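Local structure of methyltransferase (3C3P) at residues R46-L51 with W72-A77. The protein probably transfers a methyl group from S-adenosyl-L-methionine to a hydroxyl oxygen of a substrate not yet identified. Sequence-based numbering, arbitrary orientation.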
loop_
_atom_site.group_PDB
_atom_site.type_symbol
_atom_site.label_atom_id
_atom_site.label_comp_id
_atom_site.label_asym_id
_atom_site.label_seq_id
_atom_site.Cartn_x
_atom_site.Cartn_y
_atom_site.Cartn_z
ATOM N N ARG A 46 -3.052 7.641 -6.921
ATOM C CA ARG A 46 -3.095 6.256 -7.455
ATOM C C ARG A 46 -2.902 5.251 -6.310
ATOM O O ARG A 46 -3.543 4.213 -6.255
ATOM C CB ARG A 46 -2.084 6.050 -8.595
ATOM C CG ARG A 46 -2.437 6.820 -9.865
ATOM C CD ARG A 46 -1.457 6.578 -11.016
ATOM N NE ARG A 46 -1.373 5.181 -11.441
ATOM C CZ ARG A 46 -2.212 4.626 -12.306
ATOM N NH1 ARG A 46 -3.200 5.333 -12.815
ATOM N NH2 ARG A 46 -2.092 3.363 -12.646
ATOM N N LEU A 47 -2.066 5.608 -5.349
ATOM C CA LEU A 47 -1.823 4.726 -4.195
ATOM C C LEU A 47 -3.080 4.665 -3.371
ATOM O O LEU A 47 -3.446 3.600 -2.888
ATOM C CB LEU A 47 -0.673 5.187 -3.320
ATOM C CG LEU A 47 -0.405 4.291 -2.102
ATOM C CD1 LEU A 47 -0.008 2.880 -2.526
ATOM C CD2 LEU A 47 0.645 4.957 -1.197
ATOM N N LEU A 48 -3.750 5.802 -3.228
ATOM C CA LEU A 48 -5.001 5.858 -2.453
ATOM C C LEU A 48 -6.032 4.931 -3.072
ATOM O O LEU A 48 -6.713 4.168 -2.406
ATOM C CB LEU A 48 -5.598 7.260 -2.409
ATOM C CG LEU A 48 -4.813 8.358 -1.662
ATOM C CD1 LEU A 48 -5.622 9.676 -1.587
ATOM C CD2 LEU A 48 -4.447 7.937 -0.279
ATOM N N TYR A 49 -6.165 5.066 -4.373
ATOM C CA TYR A 49 -7.088 4.208 -5.142
ATOM C C TYR A 49 -6.802 2.724 -4.927
ATOM O O TYR A 49 -7.693 1.949 -4.632
ATOM C CB TYR A 49 -7.021 4.521 -6.641
ATOM C CG TYR A 49 -7.936 3.619 -7.491
ATOM C CD1 TYR A 49 -9.265 3.956 -7.734
ATOM C CD2 TYR A 49 -7.459 2.423 -8.015
ATOM C CE1 TYR A 49 -10.094 3.126 -8.511
ATOM C CE2 TYR A 49 -8.272 1.582 -8.770
ATOM C CZ TYR A 49 -9.593 1.938 -9.010
ATOM O OH TYR A 49 -10.374 1.088 -9.768
ATOM N N LEU A 50 -5.538 2.350 -5.066
ATOM C CA LEU A 50 -5.147 0.952 -4.943
ATOM C C LEU A 50 -5.416 0.425 -3.542
ATOM O O LEU A 50 -5.960 -0.671 -3.371
ATOM C CB LEU A 50 -3.697 0.705 -5.403
ATOM C CG LEU A 50 -3.341 -0.797 -5.471
ATOM C CD1 LEU A 50 -2.444 -1.157 -6.682
ATOM C CD2 LEU A 50 -2.754 -1.261 -4.103
ATOM N N LEU A 51 -5.062 1.208 -2.534
ATOM C CA LEU A 51 -5.280 0.752 -1.149
ATOM C C LEU A 51 -6.774 0.554 -0.861
ATOM O O LEU A 51 -7.212 -0.385 -0.170
ATOM C CB LEU A 51 -4.653 1.760 -0.154
ATOM C CG LEU A 51 -3.123 1.844 -0.124
ATOM C CD1 LEU A 51 -2.677 3.033 0.725
ATOM C CD2 LEU A 51 -2.489 0.536 0.362
ATOM N N TRP A 72 -12.189 12.242 -4.598
ATOM C CA TRP A 72 -12.335 11.872 -5.992
ATOM C C TRP A 72 -11.691 10.493 -6.200
ATOM O O TRP A 72 -12.286 9.597 -6.813
ATOM C CB TRP A 72 -11.751 12.954 -6.902
ATOM C CG TRP A 72 -11.980 12.666 -8.292
ATOM C CD1 TRP A 72 -13.101 12.969 -9.036
ATOM C CD2 TRP A 72 -11.099 11.990 -9.163
ATOM N NE1 TRP A 72 -12.947 12.522 -10.322
ATOM C CE2 TRP A 72 -11.727 11.909 -10.422
ATOM C CE3 TRP A 72 -9.839 11.440 -9.011
ATOM C CZ2 TRP A 72 -11.121 11.309 -11.515
ATOM C CZ3 TRP A 72 -9.247 10.836 -10.103
ATOM C CH2 TRP A 72 -9.879 10.774 -11.325
ATOM N N TRP A 73 -10.496 10.318 -5.642
ATOM C CA TRP A 73 -9.750 9.040 -5.773
ATOM C C TRP A 73 -10.461 7.900 -5.072
ATOM O O TRP A 73 -10.606 6.796 -5.603
ATOM C CB TRP A 73 -8.303 9.151 -5.263
ATOM C CG TRP A 73 -7.445 10.009 -6.139
ATOM C CD1 TRP A 73 -7.152 11.333 -5.961
ATOM C CD2 TRP A 73 -6.813 9.614 -7.353
ATOM N NE1 TRP A 73 -6.350 11.779 -6.994
ATOM C CE2 TRP A 73 -6.145 10.749 -7.870
ATOM C CE3 TRP A 73 -6.778 8.421 -8.085
ATOM C CZ2 TRP A 73 -5.415 10.712 -9.049
ATOM C CZ3 TRP A 73 -6.059 8.391 -9.262
ATOM C CH2 TRP A 73 -5.390 9.536 -9.734
ATOM N N PHE A 74 -10.931 8.195 -3.872
ATOM C CA PHE A 74 -11.653 7.196 -3.074
ATOM C C PHE A 74 -13.025 6.807 -3.668
ATOM O O PHE A 74 -13.418 5.627 -3.643
ATOM C CB PHE A 74 -11.839 7.655 -1.623
ATOM C CG PHE A 74 -10.567 7.700 -0.825
ATOM C CD1 PHE A 74 -9.833 6.531 -0.615
ATOM C CD2 PHE A 74 -10.156 8.857 -0.201
ATOM C CE1 PHE A 74 -8.669 6.532 0.148
ATOM C CE2 PHE A 74 -8.992 8.859 0.577
ATOM C CZ PHE A 74 -8.257 7.694 0.750
ATOM N N ALA A 75 -13.756 7.796 -4.182
ATOM C CA ALA A 75 -15.095 7.555 -4.743
ATOM C C ALA A 75 -15.060 6.559 -5.891
ATOM O O ALA A 75 -15.974 5.759 -6.086
ATOM C CB ALA A 75 -15.754 8.881 -5.208
ATOM N N ARG A 76 -13.980 6.640 -6.634
ATOM C CA ARG A 76 -13.758 5.799 -7.814
ATOM C C ARG A 76 -13.477 4.355 -7.462
ATOM O O ARG A 76 -13.632 3.468 -8.291
ATOM C CB ARG A 76 -12.554 6.314 -8.628
ATOM C CG ARG A 76 -12.688 7.744 -9.143
ATOM C CD ARG A 76 -11.761 8.024 -10.336
ATOM N NE ARG A 76 -11.947 6.988 -11.361
ATOM C CZ ARG A 76 -11.655 7.085 -12.653
ATOM N NH1 ARG A 76 -11.256 8.232 -13.191
ATOM N NH2 ARG A 76 -11.851 6.022 -13.431
ATOM N N ALA A 77 -13.083 4.152 -6.208
ATOM C CA ALA A 77 -12.669 2.835 -5.688
ATOM C C ALA A 77 -13.695 2.043 -4.910
ATOM O O ALA A 77 -13.433 0.904 -4.534
ATOM C CB ALA A 77 -11.409 3.026 -4.786
HETATM O O HOH W 1 -12.510 2.221 -10.589
#
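Apolar packing joins Leu-48 and Tyr-49 of helix 42-55 to Trp-73 and Phe-74 of helix 69-75 and to Ala-77. Leu-48 CD1 and CD2 come obliquely to the far end of the Phe-74 ring, both from one side and each 4.0 Å from Phe-74 CZ. Ile-157 of strand 154-159 touches both side chains, tying them to the central sheet of the Rossmann-like fold. The Tyr-49 ring reaches 72-77 because its CG is anti to the backbone N (chi1 178°). Tyr-49 CD1 lies 3.8 Å from Ala-77 CB.

The Trp-73 indole is sandwiched. The Arg-46 backbone N lies over one face, toward the rim, and Arg-46 CG comes against the rim from the same side, 4.0 Å from Trp-73 CZ3. Trp-72 CZ3 sits over the centre of the opposite face. The Arg-46 chain bends at chi3; its guanidinium stands nearly perpendicular to the indole (88°), and NH2 hydrogen-bonds to Thr-194 O of the second subunit. An alanine in place of Trp-73 would probably open a gap between the helices and leave Arg-46 CG and the Trp-72 ring without the indole they both pack on.

Two carbonyl oxygens, Trp-73 O and Arg-76 O, face the Tyr-49 ring edge near its plane, the latter 3.6 Å from Tyr-49 CE1. The hydrogen-bonded link is a water, 2.6 Å from Tyr-49 OH and donating to Arg-76 O at 2.8 Å. Tyr-49 OH is also hydrogen-bonded to Arg-53 NH1.

The contact thus has a greasy interior and a hydrated margin. The water gives Arg-76 O a donor, while Arg-46 and Tyr-49 also face the dimer partner.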